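Local coordinates for pyridine nucleotide-disulfide oxidoreductase-like protein (Myceliophthora thermophila, PDB 5MQ6) that uses FAD and NADPH to insert one oxygen atom beside the carbonyl of ketones, polycyclic ones above all, yielding esters or lactones by Baeyer-Villiger oxidation, at residues 89-94 / 162-167; 120-125 / 137-142. All blocks are in the same frame, centred on the assembly; numbering follows the deposited sequence.

Contact 1. Residues 89-94 / 162-167; sequences GGLLYA and EHAYRI. With FAD (flavin-adenine dinucleotide), chain B.
L91 meets A164 and I167 in a small, buried helix-to-helix contact of the FAD-binding Rossmann-type domain, an apolar side-chain contact that also touches a backbone carbonyl oxygen; here helix 88-99, the first of the dinucleotide fold, packs beside helix 157-170. The summed buried surface is 137 Å², and no hydrogen bond crosses. The closest alpha carbons, those of L91 and I167, are 7.3 Å from each other, and the leucine side chain packs against both the backbone and the side chain of A164. L91 carries the contact with two different parts of its chain. Its CB lies 4.2 Å from I167 CG2, while CD1 reaches one turn back, toward the N terminus of helix 157-170, to 3.8 Å from the carbonyl oxygen A164 O and 4.2 Å from A164 CB. The I167 methyl is brought in because CG2 stands anti to the backbone N; the other branch, CG1, lies over one face of the H163 ring, offset toward its rim. Within helix 157-170, R166 NH1 donates to H163 ND1 in the planes of both groups, while R166 NH2 forms a salt bridge with E162 OE1. Helix 88-99 also binds the cofactor at its N-terminal end: G90 belongs to a GxGxxG pattern consistent with a pyrophosphate-binding turn, and the amide G89 N donates to FAD O1P at 2.9 Å, with an N-H...O angle of 141°.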
ATOM      1  N   GLY A  89       5.643  -4.946  -7.760  1.00 19.43           N
ATOM      2  CA  GLY A  89       5.202  -6.300  -7.516  1.00 20.04           C
ATOM      3  C   GLY A  89       5.082  -7.189  -8.724  1.00 19.33           C
ATOM      4  O   GLY A  89       5.599  -8.283  -8.742  1.00 21.14           O
ATOM      5  N   GLY A  90       4.342  -6.750  -9.723  1.00 18.85           N
ATOM      6  CA  GLY A  90       4.259  -7.513 -10.935  1.00 18.47           C
ATOM      7  C   GLY A  90       5.567  -7.663 -11.659  1.00 17.19           C
ATOM      8  O   GLY A  90       5.837  -8.717 -12.268  1.00 15.16           O
ATOM      9  N   LEU A  91       6.376  -6.601 -11.644  1.00 17.71           N
ATOM     10  CA  LEU A  91       7.725  -6.738 -12.187  1.00 18.54           C
ATOM     11  C   LEU A  91       8.538  -7.842 -11.488  1.00 19.96           C
ATOM     12  O   LEU A  91       9.217  -8.604 -12.165  1.00 16.68           O
ATOM     13  CB  LEU A  91       8.474  -5.431 -12.153  1.00 18.69           C
ATOM     14  CG  LEU A  91       7.994  -4.342 -13.117  1.00 19.29           C
ATOM     15  CD1 LEU A  91       8.617  -3.048 -12.645  1.00 22.79           C
ATOM     16  CD2 LEU A  91       8.403  -4.720 -14.535  1.00 21.44           C
ATOM     17  N   LEU A  92       8.517  -7.871 -10.153  1.00 17.88           N
ATOM     18  CA  LEU A  92       9.166  -8.945  -9.429  1.00 18.71           C
ATOM     19  C   LEU A  92       8.662 -10.308  -9.825  1.00 17.47           C
ATOM     20  O   LEU A  92       9.455 -11.263  -9.980  1.00 20.00           O
ATOM     21  CB  LEU A  92       8.975  -8.749  -7.939  1.00 20.33           C
ATOM     22  CG  LEU A  92      10.032  -7.846  -7.373  1.00 24.00           C
ATOM     23  CD1 LEU A  92       9.586  -7.393  -5.920  1.00 26.53           C
ATOM     24  CD2 LEU A  92      11.404  -8.606  -7.357  1.00 24.60           C
ATOM     25  N   TYR A  93       7.387 -10.442 -10.028  1.00 15.43           N
ATOM     26  CA  TYR A  93       6.883 -11.767 -10.487  1.00 18.14           C
ATOM     27  C   TYR A  93       7.487 -12.095 -11.865  1.00 17.49           C
ATOM     28  O   TYR A  93       7.931 -13.238 -12.134  1.00 16.97           O
ATOM     29  CB  TYR A  93       5.359 -11.743 -10.721  1.00 19.85           C
ATOM     30  CG  TYR A  93       4.358 -12.073  -9.625  1.00 21.05           C
ATOM     31  CD1 TYR A  93       4.476 -13.183  -8.784  1.00 18.89           C
ATOM     32  CD2 TYR A  93       3.191 -11.333  -9.554  1.00 23.13           C
ATOM     33  CE1 TYR A  93       3.521 -13.483  -7.850  1.00 18.56           C
ATOM     34  CE2 TYR A  93       2.170 -11.650  -8.674  1.00 20.18           C
ATOM     35  CZ  TYR A  93       2.317 -12.744  -7.839  1.00 19.89           C
ATOM     36  OH  TYR A  93       1.257 -12.980  -7.031  1.00 23.05           O
ATOM     37  N   ALA A  94       7.491 -11.096 -12.748  1.00 16.45           N
ATOM     38  CA  ALA A  94       7.960 -11.317 -14.110  1.00 17.30           C
ATOM     39  C   ALA A  94       9.442 -11.670 -14.138  1.00 19.03           C
ATOM     40  O   ALA A  94       9.867 -12.688 -14.779  1.00 16.33           O
ATOM     41  CB  ALA A  94       7.741 -10.072 -14.971  1.00 18.66           C
ATOM     42  N   GLU A 162      11.673   5.663 -13.164  1.00 20.50           N
ATOM     43  CA  GLU A 162      12.717   5.292 -14.073  1.00 23.39           C
ATOM     44  C   GLU A 162      13.261   3.864 -13.735  1.00 26.29           C
ATOM     45  O   GLU A 162      13.596   3.087 -14.622  1.00 22.89           O
ATOM     46  CB  GLU A 162      13.801   6.380 -14.096  1.00 26.85           C
ATOM     47  CG  GLU A 162      15.145   5.955 -14.697  1.00 27.88           C
ATOM     48  CD  GLU A 162      16.229   7.030 -14.465  1.00 39.11           C
ATOM     49  OE1 GLU A 162      17.194   6.845 -13.674  1.00 44.24           O
ATOM     50  OE2 GLU A 162      16.093   8.108 -15.041  1.00 36.68           O
ATOM     51  N   HIS A 163      13.324   3.517 -12.454  1.00 23.80           N
ATOM     52  CA  HIS A 163      13.811   2.216 -12.071  1.00 22.56           C
ATOM     53  C   HIS A 163      12.874   1.075 -12.525  1.00 20.72           C
ATOM     54  O   HIS A 163      13.376   0.011 -12.948  1.00 21.33           O
ATOM     55  CB  HIS A 163      14.060   2.141 -10.612  1.00 20.21           C
ATOM     56  CG  HIS A 163      14.699   0.868 -10.182  1.00 21.17           C
ATOM     57  ND1 HIS A 163      15.972   0.489 -10.592  1.00 26.19           N
ATOM     58  CD2 HIS A 163      14.290  -0.081  -9.309  1.00 18.27           C
ATOM     59  CE1 HIS A 163      16.316  -0.636  -9.997  1.00 20.83           C
ATOM     60  NE2 HIS A 163      15.326  -0.996  -9.195  1.00 21.34           N
ATOM     61  N   ALA A 164      11.578   1.312 -12.408  1.00 18.44           N
ATOM     62  CA  ALA A 164      10.574   0.424 -12.978  1.00 20.14           C
ATOM     63  C   ALA A 164      10.843   0.175 -14.482  1.00 22.51           C
ATOM     64  O   ALA A 164      10.847  -0.977 -14.955  1.00 23.14           O
ATOM     65  CB  ALA A 164       9.188   1.084 -12.786  1.00 20.30           C
ATOM     66  N   TYR A 165      11.107   1.254 -15.210  1.00 21.68           N
ATOM     67  CA  TYR A 165      11.530   1.174 -16.627  1.00 22.78           C
ATOM     68  C   TYR A 165      12.839   0.482 -16.808  1.00 22.87           C
ATOM     69  O   TYR A 165      12.982  -0.314 -17.737  1.00 23.28           O
ATOM     70  CB  TYR A 165      11.487   2.546 -17.348  1.00 22.42           C
ATOM     71  CG  TYR A 165      10.098   2.727 -17.783  1.00 21.01           C
ATOM     72  CD1 TYR A 165       9.069   3.004 -16.874  1.00 21.50           C
ATOM     73  CD2 TYR A 165       9.743   2.520 -19.146  1.00 24.19           C
ATOM     74  CE1 TYR A 165       7.718   3.152 -17.293  1.00 21.02           C
ATOM     75  CE2 TYR A 165       8.404   2.673 -19.571  1.00 22.81           C
ATOM     76  CZ  TYR A 165       7.403   2.948 -18.630  1.00 21.66           C
ATOM     77  OH  TYR A 165       6.114   2.944 -19.050  1.00 23.15           O
ATOM     78  N   ARG A 166      13.769   0.711 -15.883  1.00 22.79           N
ATOM     79  CA  ARG A 166      15.040   0.012 -15.939  1.00 20.28           C
ATOM     80  C   ARG A 166      14.826  -1.504 -15.841  1.00 23.58           C
ATOM     81  O   ARG A 166      15.501  -2.330 -16.526  1.00 23.86           O
ATOM     82  CB  ARG A 166      15.977   0.505 -14.841  1.00 22.26           C
ATOM     83  CG  ARG A 166      17.254  -0.304 -14.682  1.00 23.28           C
ATOM     84  CD  ARG A 166      18.248   0.328 -13.686  1.00 29.07           C
ATOM     85  NE  ARG A 166      18.514   1.710 -14.029  1.00 27.93           N
ATOM     86  CZ  ARG A 166      17.971   2.810 -13.503  1.00 30.53           C
ATOM     87  NH1 ARG A 166      17.133   2.780 -12.460  1.00 28.11           N
ATOM     88  NH2 ARG A 166      18.285   3.981 -14.070  1.00 29.34           N
ATOM     89  N   ILE A 167      13.937  -1.902 -14.939  1.00 24.21           N
ATOM     90  CA  ILE A 167      13.692  -3.340 -14.742  1.00 20.88           C
ATOM     91  C   ILE A 167      13.026  -3.889 -16.003  1.00 20.97           C
ATOM     92  O   ILE A 167      13.449  -4.915 -16.522  1.00 20.45           O
ATOM     93  CB  ILE A 167      12.843  -3.635 -13.496  1.00 21.58           C
ATOM     94  CG1 ILE A 167      13.684  -3.295 -12.253  1.00 23.45           C
ATOM     95  CG2 ILE A 167      12.436  -5.126 -13.414  1.00 20.74           C
ATOM     96  CD1 ILE A 167      12.891  -3.036 -11.018  1.00 23.89           C
TER
HETATM   97  PA  FAD B 700       0.975  -1.126  -7.208  1.00 20.54           P
HETATM   98  O1A FAD B 700      -0.245  -0.522  -6.597  1.00 23.30           O
HETATM   99  O2A FAD B 700       2.283  -0.359  -7.267  1.00 21.76           O
HETATM  100  O5B FAD B 700       0.612  -1.556  -8.712  1.00 23.73           O
HETATM  101  C5B FAD B 700      -0.553  -2.266  -8.968  1.00 21.99           C
HETATM  102  C4B FAD B 700      -1.116  -1.798 -10.295  1.00 23.15           C
HETATM  103  O4B FAD B 700      -2.185  -2.702 -10.630  1.00 21.89           O
HETATM  104  C3B FAD B 700      -1.706  -0.391 -10.315  1.00 22.37           C
HETATM  105  O3B FAD B 700      -1.288   0.286 -11.472  1.00 22.08           O
HETATM  106  C2B FAD B 700      -3.191  -0.626 -10.356  1.00 23.45           C
HETATM  107  O2B FAD B 700      -3.887   0.411 -11.003  1.00 24.39           O
HETATM  108  C1B FAD B 700      -3.259  -1.937 -11.109  1.00 21.95           C
HETATM  109  N9A FAD B 700      -4.509  -2.632 -10.918  1.00 20.15           N
HETATM  110  C8A FAD B 700      -5.090  -2.951  -9.726  1.00 23.62           C
HETATM  111  N7A FAD B 700      -6.249  -3.550  -9.981  1.00 21.85           N
HETATM  112  C5A FAD B 700      -6.458  -3.619 -11.306  1.00 18.10           C
HETATM  113  C6A FAD B 700      -7.512  -4.183 -12.168  1.00 16.87           C
HETATM  114  N6A FAD B 700      -8.621  -4.757 -11.747  1.00 17.32           N
HETATM  115  N1A FAD B 700      -7.251  -4.093 -13.446  1.00 17.27           N
HETATM  116  C2A FAD B 700      -6.149  -3.490 -13.950  1.00 14.50           C
HETATM  117  N3A FAD B 700      -5.157  -2.951 -13.280  1.00 15.44           N
HETATM  118  C4A FAD B 700      -5.306  -2.986 -11.919  1.00 18.09           C
HETATM  119  N1  FAD B 700       5.410   1.438   0.355  1.00 22.31           N
HETATM  120  C2  FAD B 700       6.650   1.263   0.918  1.00 27.80           C
HETATM  121  O2  FAD B 700       6.991   0.167   1.344  1.00 24.38           O
HETATM  122  N3  FAD B 700       7.509   2.288   1.011  1.00 32.47           N
HETATM  123  C4  FAD B 700       7.159   3.501   0.555  1.00 38.50           C
HETATM  124  O4  FAD B 700       7.988   4.395   0.661  1.00 48.87           O
HETATM  125  C4X FAD B 700       5.855   3.797  -0.064  1.00 36.42           C
HETATM  126  N5  FAD B 700       5.451   5.030  -0.520  1.00 33.59           N
HETATM  127  C5X FAD B 700       4.214   5.141  -1.065  1.00 32.50           C
HETATM  128  C6  FAD B 700       3.738   6.453  -1.555  1.00 29.18           C
HETATM  129  C7  FAD B 700       2.378   6.472  -2.127  1.00 35.98           C
HETATM  130  C7M FAD B 700       1.790   7.756  -2.665  1.00 35.02           C
HETATM  131  C8  FAD B 700       1.509   5.260  -2.191  1.00 37.43           C
HETATM  132  C8M FAD B 700       0.102   5.265  -2.786  1.00 41.20           C
HETATM  133  C9  FAD B 700       1.985   4.055  -1.712  1.00 35.71           C
HETATM  134  C9A FAD B 700       3.292   3.955  -1.157  1.00 35.80           C
HETATM  135  N10 FAD B 700       3.709   2.707  -0.664  1.00 29.98           N
HETATM  136  C10 FAD B 700       5.001   2.610  -0.137  1.00 27.45           C
HETATM  137  C1' FAD B 700       2.887   1.482  -0.785  1.00 33.28           C
HETATM  138  C2' FAD B 700       3.069   0.990  -2.281  1.00 32.49           C
HETATM  139  O2' FAD B 700       1.774   0.789  -2.866  1.00 32.73           O
HETATM  140  C3' FAD B 700       3.965  -0.286  -2.446  1.00 30.78           C
HETATM  141  O3' FAD B 700       5.267  -0.014  -1.920  1.00 30.58           O
HETATM  142  C4' FAD B 700       4.263  -0.765  -3.887  1.00 29.20           C
HETATM  143  O4' FAD B 700       4.555   0.322  -4.873  1.00 28.60           O
HETATM  144  C5' FAD B 700       3.116  -1.666  -4.388  1.00 26.62           C
HETATM  145  O5' FAD B 700       3.624  -2.404  -5.543  1.00 25.35           O
HETATM  146  P   FAD B 700       2.496  -3.341  -6.231  1.00 23.91           P
HETATM  147  O1P FAD B 700       3.059  -3.633  -7.671  1.00 25.67           O
HETATM  148  O2P FAD B 700       2.172  -4.440  -5.209  1.00 26.20           O
HETATM  149  O3P FAD B 700       1.128  -2.429  -6.280  1.00 22.70           O

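Contact 2. Residues 120-125 / 137-142. With FAD (flavin-adenine dinucleotide), chain B.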
ATOM      1  N   GLY A 120       3.212   1.073 -11.451  1.00 20.76           N
ATOM      2  CA  GLY A 120       2.139   1.076 -10.489  1.00 17.78           C
ATOM      3  C   GLY A 120       2.043   2.426  -9.735  1.00 19.47           C
ATOM      4  O   GLY A 120       1.913   3.510 -10.355  1.00 19.21           O
ATOM      5  N   THR A 121       2.093   2.342  -8.417  1.00 16.77           N
ATOM      6  CA  THR A 121       2.238   3.507  -7.565  1.00 18.27           C
ATOM      7  C   THR A 121       3.076   4.671  -8.166  1.00 17.95           C
ATOM      8  O   THR A 121       2.639   5.829  -8.105  1.00 18.54           O
ATOM      9  CB  THR A 121       2.885   3.076  -6.232  1.00 19.68           C
ATOM     10  OG1 THR A 121       2.043   2.121  -5.555  1.00 23.85           O
ATOM     11  CG2 THR A 121       3.104   4.276  -5.309  1.00 23.79           C
ATOM     12  N   TRP A 122       4.258   4.320  -8.680  1.00 18.15           N
ATOM     13  CA  TRP A 122       5.234   5.282  -9.225  1.00 22.02           C
ATOM     14  C   TRP A 122       4.902   5.785 -10.656  1.00 23.25           C
ATOM     15  O   TRP A 122       5.557   6.720 -11.148  1.00 20.31           O
ATOM     16  CB  TRP A 122       6.690   4.718  -9.121  1.00 20.66           C
ATOM     17  CG  TRP A 122       6.910   4.240  -7.706  1.00 20.17           C
ATOM     18  CD1 TRP A 122       7.054   2.984  -7.294  1.00 21.89           C
ATOM     19  CD2 TRP A 122       6.832   5.043  -6.521  1.00 22.89           C
ATOM     20  NE1 TRP A 122       7.090   2.921  -5.900  1.00 19.71           N
ATOM     21  CE2 TRP A 122       6.959   4.176  -5.409  1.00 20.81           C
ATOM     22  CE3 TRP A 122       6.644   6.403  -6.291  1.00 23.22           C
ATOM     23  CZ2 TRP A 122       6.926   4.620  -4.100  1.00 23.22           C
ATOM     24  CZ3 TRP A 122       6.648   6.854  -4.976  1.00 26.53           C
ATOM     25  CH2 TRP A 122       6.773   5.956  -3.891  1.00 23.68           C
ATOM     26  N   TRP A 123       3.959   5.102 -11.315  1.00 22.80           N
ATOM     27  CA  TRP A 123       3.362   5.575 -12.566  1.00 22.14           C
ATOM     28  C   TRP A 123       2.309   6.637 -12.205  1.00 19.70           C
ATOM     29  O   TRP A 123       2.310   7.696 -12.748  1.00 21.81           O
ATOM     30  CB  TRP A 123       2.657   4.444 -13.383  1.00 21.77           C
ATOM     31  CG  TRP A 123       1.940   5.013 -14.510  1.00 21.18           C
ATOM     32  CD1 TRP A 123       0.645   5.475 -14.509  1.00 20.20           C
ATOM     33  CD2 TRP A 123       2.474   5.318 -15.819  1.00 17.67           C
ATOM     34  NE1 TRP A 123       0.369   6.058 -15.734  1.00 18.72           N
ATOM     35  CE2 TRP A 123       1.467   6.007 -16.536  1.00 19.07           C
ATOM     36  CE3 TRP A 123       3.698   5.139 -16.414  1.00 20.22           C
ATOM     37  CZ2 TRP A 123       1.612   6.399 -17.889  1.00 19.06           C
ATOM     38  CZ3 TRP A 123       3.861   5.529 -17.777  1.00 21.37           C
ATOM     39  CH2 TRP A 123       2.816   6.187 -18.473  1.00 20.52           C
ATOM     40  N   TRP A 124       1.387   6.308 -11.318  1.00 18.85           N
ATOM     41  CA  TRP A 124       0.248   7.172 -11.037  1.00 19.97           C
ATOM     42  C   TRP A 124       0.563   8.452 -10.253  1.00 24.86           C
ATOM     43  O   TRP A 124       0.132   9.520 -10.607  1.00 25.77           O
ATOM     44  CB  TRP A 124      -0.789   6.392 -10.311  1.00 20.25           C
ATOM     45  CG  TRP A 124      -1.423   5.235 -11.017  1.00 20.91           C
ATOM     46  CD1 TRP A 124      -1.223   3.939 -10.749  1.00 23.95           C
ATOM     47  CD2 TRP A 124      -2.502   5.271 -11.984  1.00 21.41           C
ATOM     48  NE1 TRP A 124      -2.029   3.154 -11.524  1.00 22.40           N
ATOM     49  CE2 TRP A 124      -2.836   3.952 -12.277  1.00 21.13           C
ATOM     50  CE3 TRP A 124      -3.169   6.276 -12.637  1.00 26.05           C
ATOM     51  CZ2 TRP A 124      -3.797   3.616 -13.213  1.00 26.52           C
ATOM     52  CZ3 TRP A 124      -4.163   5.935 -13.561  1.00 26.98           C
ATOM     53  CH2 TRP A 124      -4.465   4.620 -13.824  1.00 25.83           C
ATOM     54  N   ASN A 125       1.369   8.316  -9.216  1.00 27.74           N
ATOM     55  CA  ASN A 125       1.665   9.380  -8.284  1.00 25.04           C
ATOM     56  C   ASN A 125       2.895  10.040  -8.756  1.00 24.51           C
ATOM     57  O   ASN A 125       4.000   9.426  -8.853  1.00 24.62           O
ATOM     58  CB  ASN A 125       1.845   8.819  -6.862  1.00 25.36           C
ATOM     59  CG  ASN A 125       0.609   8.085  -6.381  1.00 26.89           C
ATOM     60  OD1 ASN A 125      -0.332   8.698  -5.972  1.00 33.20           O
ATOM     61  ND2 ASN A 125       0.611   6.755  -6.438  1.00 28.97           N
ATOM     62  N   TYR A 137      17.788   2.242  -0.646  1.00 19.08           N
ATOM     63  CA  TYR A 137      18.630   1.037  -0.731  1.00 20.17           C
ATOM     64  C   TYR A 137      17.881  -0.218  -0.242  1.00 19.58           C
ATOM     65  O   TYR A 137      18.200  -1.329  -0.619  1.00 19.83           O
ATOM     66  CB  TYR A 137      20.041   1.177  -0.019  1.00 24.28           C
ATOM     67  CG  TYR A 137      20.651   2.618  -0.090  1.00 24.41           C
ATOM     68  CD1 TYR A 137      20.879   3.235  -1.324  1.00 27.83           C
ATOM     69  CD2 TYR A 137      20.894   3.344   1.054  1.00 23.01           C
ATOM     70  CE1 TYR A 137      21.326   4.552  -1.413  1.00 25.67           C
ATOM     71  CE2 TYR A 137      21.340   4.635   1.005  1.00 24.41           C
ATOM     72  CZ  TYR A 137      21.594   5.241  -0.224  1.00 25.93           C
ATOM     73  OH  TYR A 137      22.049   6.529  -0.281  1.00 25.49           O
ATOM     74  N   SER A 138      16.892  -0.013   0.606  1.00 21.84           N
ATOM     75  CA  SER A 138      16.061  -1.077   1.155  1.00 18.01           C
ATOM     76  C   SER A 138      14.803  -1.318   0.355  1.00 19.69           C
ATOM     77  O   SER A 138      14.312  -2.444   0.313  1.00 22.73           O
ATOM     78  CB  SER A 138      15.761  -0.734   2.631  1.00 16.94           C
ATOM     79  OG  SER A 138      17.020  -0.914   3.378  1.00 20.11           O
ATOM     80  N   TYR A 139      14.315  -0.272  -0.314  1.00 19.72           N
ATOM     81  CA  TYR A 139      13.020  -0.272  -0.974  1.00 19.60           C
ATOM     82  C   TYR A 139      13.077  -0.618  -2.456  1.00 20.73           C
ATOM     83  O   TYR A 139      12.315  -1.455  -2.918  1.00 19.48           O
ATOM     84  CB  TYR A 139      12.318   1.061  -0.785  1.00 23.06           C
ATOM     85  CG  TYR A 139      10.989   1.070  -1.489  1.00 22.00           C
ATOM     86  CD1 TYR A 139       9.919   0.363  -0.981  1.00 21.95           C
ATOM     87  CD2 TYR A 139      10.805   1.826  -2.622  1.00 24.94           C
ATOM     88  CE1 TYR A 139       8.680   0.365  -1.645  1.00 23.49           C
ATOM     89  CE2 TYR A 139       9.624   1.843  -3.312  1.00 24.25           C
ATOM     90  CZ  TYR A 139       8.552   1.090  -2.840  1.00 28.07           C
ATOM     91  OH  TYR A 139       7.366   1.124  -3.535  1.00 23.28           O
ATOM     92  N   MET A 140      13.968   0.030  -3.215  1.00 18.70           N
ATOM     93  CA  MET A 140      14.016  -0.205  -4.664  1.00 19.99           C
ATOM     94  C   MET A 140      14.378  -1.680  -4.943  1.00 19.24           C
ATOM     95  O   MET A 140      15.335  -2.196  -4.426  1.00 19.43           O
ATOM     96  CB  MET A 140      14.948   0.759  -5.334  1.00 20.27           C
ATOM     97  CG  MET A 140      14.588   2.223  -4.980  1.00 21.27           C
ATOM     98  SD  MET A 140      15.657   3.441  -5.779  1.00 24.80           S
ATOM     99  CE  MET A 140      15.188   3.300  -7.509  1.00 29.42           C
ATOM    100  N   PRO A 141      13.570  -2.385  -5.675  1.00 18.09           N
ATOM    101  CA  PRO A 141      13.884  -3.767  -5.967  1.00 18.53           C
ATOM    102  C   PRO A 141      15.046  -4.009  -6.873  1.00 17.89           C
ATOM    103  O   PRO A 141      15.332  -3.211  -7.760  1.00 20.66           O
ATOM    104  CB  PRO A 141      12.675  -4.294  -6.722  1.00 21.20           C
ATOM    105  CG  PRO A 141      11.730  -3.178  -6.869  1.00 24.20           C
ATOM    106  CD  PRO A 141      12.234  -1.974  -6.122  1.00 22.48           C
ATOM    107  N   LEU A 142      15.680  -5.154  -6.685  1.00 17.44           N
ATOM    108  CA  LEU A 142      16.643  -5.680  -7.660  1.00 20.18           C
ATOM    109  C   LEU A 142      17.813  -4.747  -7.881  1.00 21.34           C
ATOM    110  O   LEU A 142      18.354  -4.658  -8.991  1.00 20.18           O
ATOM    111  CB  LEU A 142      15.954  -6.031  -8.981  1.00 23.65           C
ATOM    112  CG  LEU A 142      14.828  -7.101  -8.907  1.00 24.89           C
ATOM    113  CD1 LEU A 142      13.920  -6.996 -10.158  1.00 23.41           C
ATOM    114  CD2 LEU A 142      15.426  -8.479  -8.729  1.00 25.65           C
TER
HETATM  115  PA  FAD B 700       0.975  -1.126  -7.208  1.00 20.54           P
HETATM  116  O1A FAD B 700      -0.245  -0.522  -6.597  1.00 23.30           O
HETATM  117  O2A FAD B 700       2.283  -0.359  -7.267  1.00 21.76           O
HETATM  118  O5B FAD B 700       0.612  -1.556  -8.712  1.00 23.73           O
HETATM  119  C5B FAD B 700      -0.553  -2.266  -8.968  1.00 21.99           C
HETATM  120  C4B FAD B 700      -1.116  -1.798 -10.295  1.00 23.15           C
HETATM  121  O4B FAD B 700      -2.185  -2.702 -10.630  1.00 21.89           O
HETATM  122  C3B FAD B 700      -1.706  -0.391 -10.315  1.00 22.37           C
HETATM  123  O3B FAD B 700      -1.288   0.286 -11.472  1.00 22.08           O
HETATM  124  C2B FAD B 700      -3.191  -0.626 -10.356  1.00 23.45           C
HETATM  125  O2B FAD B 700      -3.887   0.411 -11.003  1.00 24.39           O
HETATM  126  C1B FAD B 700      -3.259  -1.937 -11.109  1.00 21.95           C
HETATM  127  N9A FAD B 700      -4.509  -2.632 -10.918  1.00 20.15           N
HETATM  128  C8A FAD B 700      -5.090  -2.951  -9.726  1.00 23.62           C
HETATM  129  N7A FAD B 700      -6.249  -3.550  -9.981  1.00 21.85           N
HETATM  130  C5A FAD B 700      -6.458  -3.619 -11.306  1.00 18.10           C
HETATM  131  C6A FAD B 700      -7.512  -4.183 -12.168  1.00 16.87           C
HETATM  132  N6A FAD B 700      -8.621  -4.757 -11.747  1.00 17.32           N
HETATM  133  N1A FAD B 700      -7.251  -4.093 -13.446  1.00 17.27           N
HETATM  134  C2A FAD B 700      -6.149  -3.490 -13.950  1.00 14.50           C
HETATM  135  N3A FAD B 700      -5.157  -2.951 -13.280  1.00 15.44           N
HETATM  136  C4A FAD B 700      -5.306  -2.986 -11.919  1.00 18.09           C
HETATM  137  N1  FAD B 700       5.410   1.438   0.355  1.00 22.31           N
HETATM  138  C2  FAD B 700       6.650   1.263   0.918  1.00 27.80           C
HETATM  139  O2  FAD B 700       6.991   0.167   1.344  1.00 24.38           O
HETATM  140  N3  FAD B 700       7.509   2.288   1.011  1.00 32.47           N
HETATM  141  C4  FAD B 700       7.159   3.501   0.555  1.00 38.50           C
HETATM  142  O4  FAD B 700       7.988   4.395   0.661  1.00 48.87           O
HETATM  143  C4X FAD B 700       5.855   3.797  -0.064  1.00 36.42           C
HETATM  144  N5  FAD B 700       5.451   5.030  -0.520  1.00 33.59           N
HETATM  145  C5X FAD B 700       4.214   5.141  -1.065  1.00 32.50           C
HETATM  146  C6  FAD B 700       3.738   6.453  -1.555  1.00 29.18           C
HETATM  147  C7  FAD B 700       2.378   6.472  -2.127  1.00 35.98           C
HETATM  148  C7M FAD B 700       1.790   7.756  -2.665  1.00 35.02           C
HETATM  149  C8  FAD B 700       1.509   5.260  -2.191  1.00 37.43           C
HETATM  150  C8M FAD B 700       0.102   5.265  -2.786  1.00 41.20           C
HETATM  151  C9  FAD B 700       1.985   4.055  -1.712  1.00 35.71           C
HETATM  152  C9A FAD B 700       3.292   3.955  -1.157  1.00 35.80           C
HETATM  153  N10 FAD B 700       3.709   2.707  -0.664  1.00 29.98           N
HETATM  154  C10 FAD B 700       5.001   2.610  -0.137  1.00 27.45           C
HETATM  155  C1' FAD B 700       2.887   1.482  -0.785  1.00 33.28           C
HETATM  156  C2' FAD B 700       3.069   0.990  -2.281  1.00 32.49           C
HETATM  157  O2' FAD B 700       1.774   0.789  -2.866  1.00 32.73           O
HETATM  158  C3' FAD B 700       3.965  -0.286  -2.446  1.00 30.78           C
HETATM  159  O3' FAD B 700       5.267  -0.014  -1.920  1.00 30.58           O
HETATM  160  C4' FAD B 700       4.263  -0.765  -3.887  1.00 29.20           C
HETATM  161  O4' FAD B 700       4.555   0.322  -4.873  1.00 28.60           O
HETATM  162  C5' FAD B 700       3.116  -1.666  -4.388  1.00 26.62           C
HETATM  163  O5' FAD B 700       3.624  -2.404  -5.543  1.00 25.35           O
HETATM  164  P   FAD B 700       2.496  -3.341  -6.231  1.00 23.91           P
HETATM  165  O1P FAD B 700       3.059  -3.633  -7.671  1.00 25.67           O
HETATM  166  O2P FAD B 700       2.172  -4.440  -5.209  1.00 26.20           O
HETATM  167  O3P FAD B 700       1.128  -2.429  -6.280  1.00 22.70           O
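Y139 sets its ring at a tilt against the pyrimidine end of the isoalloxazine, with FAD C4 over one face near the rim and CE1 3.4 Å from FAD C2, while its hydroxyl meets the indole of W122. This pair lies in the FAD pocket of the Rossmann-type flavin domain, joining helix 121-124 to the end of helix 136-139. W122 NE1 donates to Y139 OH at 3.0 Å with an N-H...O angle of 151°, and the oxygen lies in the indole plane. The two rings meet rim to rim, their planes at 78°, so neither stacks on the other. Y139 extends from the helix because its chi1 of 179° carries the ring away from the backbone N, far enough for OH also to share a 2.9 Å hydrogen bond with FAD O3'. One hydroxyl thus couples the indole to the ribityl chain, and both bonds help fix the ring's position beside the flavin. W122 itself approaches the flavin through CH2, 3.7 Å from FAD N5, and T121 CG2 sits over the centre of its indole. The rest of 120-125 grips the cofactor further along. T121 N donates almost straight to FAD O2A, and T121 OG1 is hydrogen-bonded to FAD O2'. N125 ND2 bonds to T121 O, which also accepts from N125 N. At the adenosine end, W124 NE1 donates to the ribose hydroxyl oxygen FAD O3B at 3.0 Å.

How the contacts relate
From the N terminus, the chain passes through helix 88-99, then 120-125, then 137-142, and reaches helix 157-170 last. Contact 1, joining helix 88-99 to helix 157-170, therefore closes the longer loop, with 67 residues between its segments; contact 2, joining helix 121-124 to the end of helix 136-139, closes a shorter one of 11 residues lying entirely within it. The two nest and do not cross. Their centres are 8 Å apart, and they touch directly: H163 NE2 lies 2.6 Å from P141 O, a probable hydrogen bond, H163 CB packs on M140 CE, and Y165 OH approaches W123 CZ3. Helix 157-170 thus borders both segments of contact 2, and both contacts reach the same FAD.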